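Local structure of mannan endo-1,6-alpha-mannosidase (Chaetomium thermophilum, 6RY0) at residues L156-A167 with F202-T213. The protein probably cleaves or transfers alpha-1,6-linked mannan chains, an activity connected with attaching GPI-anchored glycoproteins to the fungal cell wall. Numbering follows the deposited sequence. Where two conformers were deposited one is given.
Sequences LALAQAVWTTQA and FFDLGARLARYT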
ATOM      1  N   LEU A 156      -9.118  12.679  -5.489  1.00  7.14           N
ATOM      2  CA  LEU A 156      -7.998  13.069  -6.311  1.00  7.33           C
ATOM      3  C   LEU A 156      -7.227  14.217  -5.633  1.00  6.98           C
ATOM      4  O   LEU A 156      -5.998  14.207  -5.585  1.00  7.23           O
ATOM      5  CB  LEU A 156      -8.449  13.480  -7.711  1.00  7.46           C
ATOM      6  CG  LEU A 156      -7.348  14.038  -8.634  1.00  8.54           C
ATOM      7  CD1 LEU A 156      -6.286  13.019  -8.926  1.00 10.35           C
ATOM      8  CD2 LEU A 156      -7.957  14.548  -9.923  1.00  9.03           C
ATOM      9  N   ALA A 157      -7.956  15.201  -5.110  1.00  7.24           N
ATOM     10  CA  ALA A 157      -7.337  16.333  -4.437  1.00  7.56           C
ATOM     11  C   ALA A 157      -6.483  15.900  -3.244  1.00  6.98           C
ATOM     12  O   ALA A 157      -5.444  16.506  -2.972  1.00  7.13           O
ATOM     13  CB  ALA A 157      -8.383  17.324  -3.991  1.00  7.95           C
ATOM     14  N   LEU A 158      -6.935  14.896  -2.507  1.00  7.04           N
ATOM     15  CA  LEU A 158      -6.154  14.392  -1.380  1.00  6.61           C
ATOM     16  C   LEU A 158      -4.872  13.734  -1.853  1.00  6.41           C
ATOM     17  O   LEU A 158      -3.794  13.950  -1.271  1.00  6.53           O
ATOM     18  CB  LEU A 158      -6.998  13.419  -0.547  1.00  6.88           C
ATOM     19  CG  LEU A 158      -8.079  14.087   0.315  1.00  7.26           C
ATOM     20  CD1 LEU A 158      -9.092  13.069   0.757  1.00  7.63           C
ATOM     21  CD2 LEU A 158      -7.452  14.820   1.505  1.00  7.79           C
ATOM     22  N   ALA A 159      -4.955  12.905  -2.898  1.00  6.35           N
ATOM     23  CA  ALA A 159      -3.747  12.316  -3.470  1.00  6.60           C
ATOM     24  C   ALA A 159      -2.782  13.383  -3.965  1.00  6.10           C
ATOM     25  O   ALA A 159      -1.574  13.302  -3.750  1.00  6.35           O
ATOM     26  CB  ALA A 159      -4.132  11.360  -4.585  1.00  7.14           C
ATOM     27  N   GLN A 160      -3.313  14.392  -4.653  1.00  6.61           N
ATOM     28  CA  GLN A 160      -2.498  15.498  -5.120  1.00  6.46           C
ATOM     29  C   GLN A 160      -1.832  16.252  -3.982  1.00  6.42           C
ATOM     30  O   GLN A 160      -0.696  16.696  -4.117  1.00  6.68           O
ATOM     31  CB  GLN A 160      -3.351  16.499  -5.920  1.00  6.87           C
ATOM     32  CG  GLN A 160      -3.819  15.962  -7.246  1.00  6.71           C
ATOM     33  CD  GLN A 160      -4.745  16.932  -7.926  1.00  7.19           C
ATOM     34  OE1 GLN A 160      -5.668  17.455  -7.319  1.00  7.71           O
ATOM     35  NE2 GLN A 160      -4.513  17.158  -9.203  1.00  8.72           N
ATOM     36  N   ALA A 161      -2.527  16.409  -2.851  1.00  6.49           N
ATOM     37  CA  ALA A 161      -1.946  17.120  -1.719  1.00  6.69           C
ATOM     38  C   ALA A 161      -0.790  16.346  -1.115  1.00  6.31           C
ATOM     39  O   ALA A 161       0.252  16.913  -0.813  1.00  7.03           O
ATOM     40  CB  ALA A 161      -3.000  17.389  -0.672  1.00  7.36           C
ATOM     41  N   VAL A 162      -0.974  15.044  -0.941  1.00  6.24           N
ATOM     42  CA  VAL A 162       0.127  14.217  -0.454  1.00  6.54           C
ATOM     43  C   VAL A 162       1.323  14.320  -1.381  1.00  6.31           C
ATOM     44  O   VAL A 162       2.440  14.592  -0.938  1.00  6.97           O
ATOM     45  CB  VAL A 162      -0.313  12.753  -0.218  1.00  6.24           C
ATOM     46  CG1 VAL A 162       0.897  11.893   0.090  1.00  6.94           C
ATOM     47  CG2 VAL A 162      -1.348  12.693   0.891  1.00  6.72           C
ATOM     48  N   TRP A 163       1.101  14.116  -2.669  1.00  6.54           N
ATOM     49  CA  TRP A 163       2.187  14.150  -3.621  1.00  7.20           C
ATOM     50  C   TRP A 163       2.895  15.511  -3.593  1.00  6.94           C
ATOM     51  O   TRP A 163       4.119  15.591  -3.608  1.00  7.26           O
ATOM     52  CB  TRP A 163       1.648  13.820  -5.027  1.00  7.74           C
ATOM     53  CG  TRP A 163       2.743  13.828  -6.078  1.00  7.85           C
ATOM     54  CD1 TRP A 163       3.518  12.775  -6.457  1.00  7.86           C
ATOM     55  CD2 TRP A 163       3.195  14.946  -6.812  1.00  7.67           C
ATOM     56  NE1 TRP A 163       4.434  13.173  -7.378  1.00  7.42           N
ATOM     57  CE2 TRP A 163       4.265  14.514  -7.608  1.00  7.77           C
ATOM     58  CE3 TRP A 163       2.784  16.288  -6.892  1.00  8.08           C
ATOM     59  CZ2 TRP A 163       4.949  15.380  -8.454  1.00  8.64           C
ATOM     60  CZ3 TRP A 163       3.441  17.139  -7.718  1.00  9.42           C
ATOM     61  CH2 TRP A 163       4.526  16.695  -8.486  1.00  9.33           C
ATOM     62  N   THR A 164       2.106  16.598  -3.577  1.00  6.71           N
ATOM     63  CA  THR A 164       2.679  17.930  -3.612  1.00  7.30           C
ATOM     64  C   THR A 164       3.545  18.185  -2.380  1.00  7.35           C
ATOM     65  O   THR A 164       4.657  18.729  -2.491  1.00  8.05           O
ATOM     66  CB  THR A 164       1.570  18.980  -3.757  1.00  8.09           C
ATOM     67  OG1 THR A 164       0.944  18.835  -5.033  1.00  8.30           O
ATOM     68  CG2 THR A 164       2.161  20.378  -3.644  1.00  9.15           C
ATOM     69  N   THR A 165       3.083  17.811  -1.198  1.00  7.04           N
ATOM     70  CA  THR A 165       3.887  17.981  -0.008  1.00  7.37           C
ATOM     71  C   THR A 165       5.148  17.144  -0.075  1.00  7.38           C
ATOM     72  O   THR A 165       6.199  17.560   0.451  1.00  8.33           O
ATOM     73  CB  THR A 165       3.116  17.713   1.292  1.00  8.66           C
ATOM     74  OG1 THR A 165       2.763  16.332   1.394  1.00 10.09           O
ATOM     75  CG2 THR A 165       1.913  18.626   1.457  1.00  9.64           C
ATOM     76  N   GLN A 166       5.089  15.983  -0.707  1.00  7.40           N
ATOM     77  CA  GLN A 166       6.258  15.117  -0.860  1.00  7.57           C
ATOM     78  C   GLN A 166       7.240  15.638  -1.890  1.00  8.27           C
ATOM     79  O   GLN A 166       8.420  15.324  -1.811  1.00  9.59           O
ATOM     80  CB  GLN A 166       5.826  13.668  -1.150  1.00  7.57           C
ATOM     81  CG  GLN A 166       5.197  13.048   0.058  1.00  8.36           C
ATOM     82  CD  GLN A 166       4.860  11.618  -0.051  1.00 11.90           C
ATOM     83  OE1 GLN A 166       5.024  11.018  -1.093  1.00 16.55           O
ATOM     84  NE2 GLN A 166       4.432  11.040   1.058  1.00 13.46           N
ATOM     85  N   ALA A 167       6.759  16.442  -2.833  1.00  8.46           N
ATOM     86  CA  ALA A 167       7.587  17.095  -3.850  1.00  8.65           C
ATOM     87  C   ALA A 167       8.193  18.408  -3.359  1.00  9.31           C
ATOM     88  O   ALA A 167       8.998  19.010  -4.042  1.00 11.04           O
ATOM     89  CB  ALA A 167       6.756  17.365  -5.089  1.00  8.83           C
ATOM     90  N   PHE A 202       6.148   7.786  -3.007  1.00  6.57           N
ATOM     91  CA  PHE A 202       6.137   9.015  -3.801  1.00  6.64           C
ATOM     92  C   PHE A 202       6.177   8.723  -5.299  1.00  6.39           C
ATOM     93  O   PHE A 202       5.463   9.332  -6.091  1.00  6.72           O
ATOM     94  CB  PHE A 202       7.275   9.914  -3.312  1.00  7.36           C
ATOM     95  CG  PHE A 202       7.415  11.220  -4.047  1.00  7.40           C
ATOM     96  CD1 PHE A 202       6.368  12.108  -4.170  1.00  7.90           C
ATOM     97  CD2 PHE A 202       8.625  11.584  -4.590  1.00  9.06           C
ATOM     98  CE1 PHE A 202       6.519  13.325  -4.808  1.00  8.54           C
ATOM     99  CE2 PHE A 202       8.767  12.810  -5.228  1.00 10.13           C
ATOM    100  CZ  PHE A 202       7.731  13.659  -5.363  1.00  9.33           C
ATOM    101  N   PHE A 203       7.010   7.741  -5.690  1.00  6.42           N
ATOM    102  CA  PHE A 203       7.087   7.270  -7.055  1.00  6.42           C
ATOM    103  C   PHE A 203       5.729   6.767  -7.535  1.00  6.39           C
ATOM    104  O   PHE A 203       5.247   7.141  -8.597  1.00  6.40           O
ATOM    105  CB  PHE A 203       8.130   6.156  -7.133  1.00  6.89           C
ATOM    106  CG  PHE A 203       8.088   5.371  -8.415  1.00  6.42           C
ATOM    107  CD1 PHE A 203       8.353   5.981  -9.633  1.00  7.12           C
ATOM    108  CD2 PHE A 203       7.775   4.025  -8.422  1.00  6.75           C
ATOM    109  CE1 PHE A 203       8.273   5.278 -10.814  1.00  7.62           C
ATOM    110  CE2 PHE A 203       7.709   3.293  -9.597  1.00  7.30           C
ATOM    111  CZ  PHE A 203       7.951   3.929 -10.792  1.00  7.60           C
ATOM    112  N   ASP A 204       5.140   5.852  -6.758  1.00  6.22           N
ATOM    113  CA  ASP A 204       3.874   5.254  -7.155  1.00  6.56           C
ATOM    114  C   ASP A 204       2.784   6.309  -7.294  1.00  6.68           C
ATOM    115  O   ASP A 204       2.011   6.298  -8.244  1.00  6.63           O
ATOM    116  CB  ASP A 204       3.478   4.209  -6.073  1.00  7.32           C
ATOM    117  CG  ASP A 204       2.277   3.398  -6.464  1.00  6.67           C
ATOM    118  OD1 ASP A 204       2.422   2.632  -7.462  1.00  7.31           O
ATOM    119  OD2 ASP A 204       1.237   3.475  -5.764  1.00  7.16           O
ATOM    120  N   LEU A 205       2.702   7.239  -6.341  1.00  6.54           N
ATOM    121  CA  LEU A 205       1.723   8.332  -6.435  0.59  7.33           C
ATOM    122  C   LEU A 205       1.939   9.161  -7.664  1.00  7.20           C
ATOM    123  O   LEU A 205       0.978   9.550  -8.336  1.00  7.72           O
ATOM    124  CB  LEU A 205       1.785   9.271  -5.225  0.59  8.34           C
ATOM    125  CG  LEU A 205       1.083   8.708  -4.003  0.59  7.76           C
ATOM    126  CD1 LEU A 205       1.362   9.535  -2.777  0.59  8.52           C
ATOM    127  CD2 LEU A 205      -0.430   8.587  -4.197  0.59  8.83           C
ATOM    128  N   GLY A 206       3.191   9.502  -7.957  1.00  6.74           N
ATOM    129  CA  GLY A 206       3.468  10.288  -9.152  1.00  7.37           C
ATOM    130  C   GLY A 206       3.050   9.583 -10.430  1.00  6.89           C
ATOM    131  O   GLY A 206       2.427  10.171 -11.315  1.00  7.50           O
ATOM    132  N   ALA A 207       3.373   8.303 -10.526  1.00  6.56           N
ATOM    133  CA  ALA A 207       3.030   7.532 -11.721  1.00  6.86           C
ATOM    134  C   ALA A 207       1.508   7.461 -11.901  1.00  6.75           C
ATOM    135  O   ALA A 207       0.981   7.583 -13.000  1.00  6.97           O
ATOM    136  CB  ALA A 207       3.633   6.166 -11.616  1.00  7.17           C
ATOM    137  N   ARG A 208       0.813   7.237 -10.800  1.00  6.37           N
ATOM    138  CA  ARG A 208      -0.641   7.110 -10.829  1.00  6.22           C
ATOM    139  C   ARG A 208      -1.317   8.443 -11.090  1.00  6.45           C
ATOM    140  O   ARG A 208      -2.308   8.517 -11.834  1.00  6.97           O
ATOM    141  CB  ARG A 208      -1.138   6.483  -9.522  1.00  6.07           C
ATOM    142  CG  ARG A 208      -0.673   5.044  -9.411  1.00  6.60           C
ATOM    143  CD  ARG A 208      -0.793   4.479  -8.026  1.00  6.80           C
ATOM    144  NE  ARG A 208      -2.166   4.248  -7.641  1.00  6.66           N
ATOM    145  CZ  ARG A 208      -2.509   3.793  -6.442  1.00  7.05           C
ATOM    146  NH1 ARG A 208      -1.591   3.545  -5.497  1.00  8.73           N
ATOM    147  NH2 ARG A 208      -3.788   3.585  -6.164  1.00  8.47           N
ATOM    148  N   LEU A 209      -0.798   9.519 -10.521  1.00  6.48           N
ATOM    149  CA  LEU A 209      -1.346  10.845 -10.812  1.00  6.68           C
ATOM    150  C   LEU A 209      -1.121  11.208 -12.257  1.00  6.99           C
ATOM    151  O   LEU A 209      -1.991  11.824 -12.884  1.00  7.64           O
ATOM    152  CB  LEU A 209      -0.785  11.887  -9.840  1.00  6.81           C
ATOM    153  CG  LEU A 209      -1.399  11.823  -8.445  1.00  6.82           C
ATOM    154  CD1 LEU A 209      -0.529  12.564  -7.417  1.00  7.68           C
ATOM    155  CD2 LEU A 209      -2.823  12.378  -8.448  1.00  7.72           C
ATOM    156  N   ALA A 210       0.033  10.857 -12.804  1.00  7.29           N
ATOM    157  CA  ALA A 210       0.272  11.081 -14.236  1.00  7.54           C
ATOM    158  C   ALA A 210      -0.775  10.383 -15.085  1.00  7.92           C
ATOM    159  O   ALA A 210      -1.376  10.977 -15.971  1.00  8.68           O
ATOM    160  CB  ALA A 210       1.652  10.599 -14.633  1.00  8.12           C
ATOM    161  N   ARG A 211      -0.999   9.098 -14.815  1.00  7.89           N
ATOM    162  CA  ARG A 211      -1.954   8.369 -15.639  1.00  8.38           C
ATOM    163  C   ARG A 211      -3.370   8.959 -15.506  1.00  7.62           C
ATOM    164  O   ARG A 211      -4.112   9.058 -16.481  1.00  8.95           O
ATOM    165  CB  ARG A 211      -1.954   6.878 -15.315  1.00  8.08           C
ATOM    166  CG  ARG A 211      -2.818   6.085 -16.287  1.00  8.94           C
ATOM    167  CD  ARG A 211      -2.860   4.620 -15.973  1.00  9.35           C
ATOM    168  NE  ARG A 211      -3.638   3.862 -16.941  1.00 10.44           N
ATOM    169  CZ  ARG A 211      -4.911   3.507 -16.796  1.00 10.45           C
ATOM    170  NH1 ARG A 211      -5.615   3.872 -15.746  1.00 10.22           N
ATOM    171  NH2 ARG A 211      -5.487   2.726 -17.716  1.00 12.58           N
ATOM    172  N   TYR A 212      -3.757   9.289 -14.288  1.00  7.17           N
ATOM    173  CA  TYR A 212      -5.126   9.734 -14.082  1.00  7.81           C
ATOM    174  C   TYR A 212      -5.355  11.102 -14.722  1.00  8.30           C
ATOM    175  O   TYR A 212      -6.350  11.334 -15.397  1.00  8.67           O
ATOM    176  CB  TYR A 212      -5.449   9.794 -12.583  1.00  7.92           C
ATOM    177  CG  TYR A 212      -6.909  10.063 -12.291  1.00  7.54           C
ATOM    178  CD1 TYR A 212      -7.441  11.338 -12.349  1.00  8.59           C
ATOM    179  CD2 TYR A 212      -7.769   9.019 -11.972  1.00  8.19           C
ATOM    180  CE1 TYR A 212      -8.784  11.573 -12.134  1.00  8.98           C
ATOM    181  CE2 TYR A 212      -9.132   9.251 -11.734  1.00  8.90           C
ATOM    182  CZ  TYR A 212      -9.629  10.535 -11.825  1.00  9.00           C
ATOM    183  OH  TYR A 212     -10.970  10.773 -11.605  1.00 10.27           O
ATOM    184  N   THR A 213      -4.458  12.032 -14.448  1.00  8.43           N
ATOM    185  CA  THR A 213      -4.621  13.438 -14.839  1.00  8.57           C
ATOM    186  C   THR A 213      -4.088  13.778 -16.210  1.00  8.99           C
ATOM    187  O   THR A 213      -4.405  14.849 -16.728  1.00  9.69           O
ATOM    188  CB  THR A 213      -3.935  14.375 -13.839  1.00  8.82           C
ATOM    189  OG1 THR A 213      -2.515  14.256 -13.967  1.00  8.38           O
ATOM    190  CG2 THR A 213      -4.384  14.198 -12.401  1.00  9.50           C
TER
HETATM  191  O   HOH W   1       6.676  11.240  -7.790  1.00  8.72           O
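Leu156 of helix 156-167 meets helix 202-213 with both methyls: CD1 touches Leu209 CD2 at 3.6 Å, while CD2 rests against the Tyr212 ring. CG stands anti to the backbone N (chi1 175°), which sets the two methyls between Leu209 and Tyr212. Leu209 is in turn a knob in the hole formed by Leu156, Ala159, Gln160 and Trp163. Ala159 suits that hole because its small methyl, 4.2 Å from Leu209 CD2, lets the leucine lie close to the backbone. Gln160 packs mainly with its aliphatic CG against Leu209 CD2; its amide bonds to Asp421 and Tyr218.

Trp163 is the reciprocal knob, set among Phe202, Leu205, Gly206 and Leu209. Its CB packs on Leu209 CD1 at 3.5 Å, and its five-membered ring makes an offset stack with Phe202, centroids 4.7 Å apart and planes inclined by 27°. Phe202 CE1 lies over the rim of the indole face. Gly206, with no side chain, lets the indole come down to the backbone, Trp163 NE1 lying 3.5 Å from Gly206 CA. The indole N-H is not left bare: in the ring plane it donates to a water 3.0 Å from NE1, and that water donates to Phe202 O.

Gln166 runs past Phe202 in the opposite direction, OE1 3.3 Å from Phe202 CB, while NE2 bonds to Gln130. Ala167 CB packs on Phe202 CZ, 3.8 Å away; Ile225 and Leu180 also touch this phenylalanine. Without the ring, as with an alanine here, Trp163 would probably lose its stacking partner and a gap open beside Ala167.

No direct hydrogen bond joins the two helices, which cross at -130° within the (alpha/alpha)6-barrel fold known for glycosyl hydrolase family 76. Shape and apolar contact therefore hold them together, with one water linking the buried indole N-H to the facing backbone.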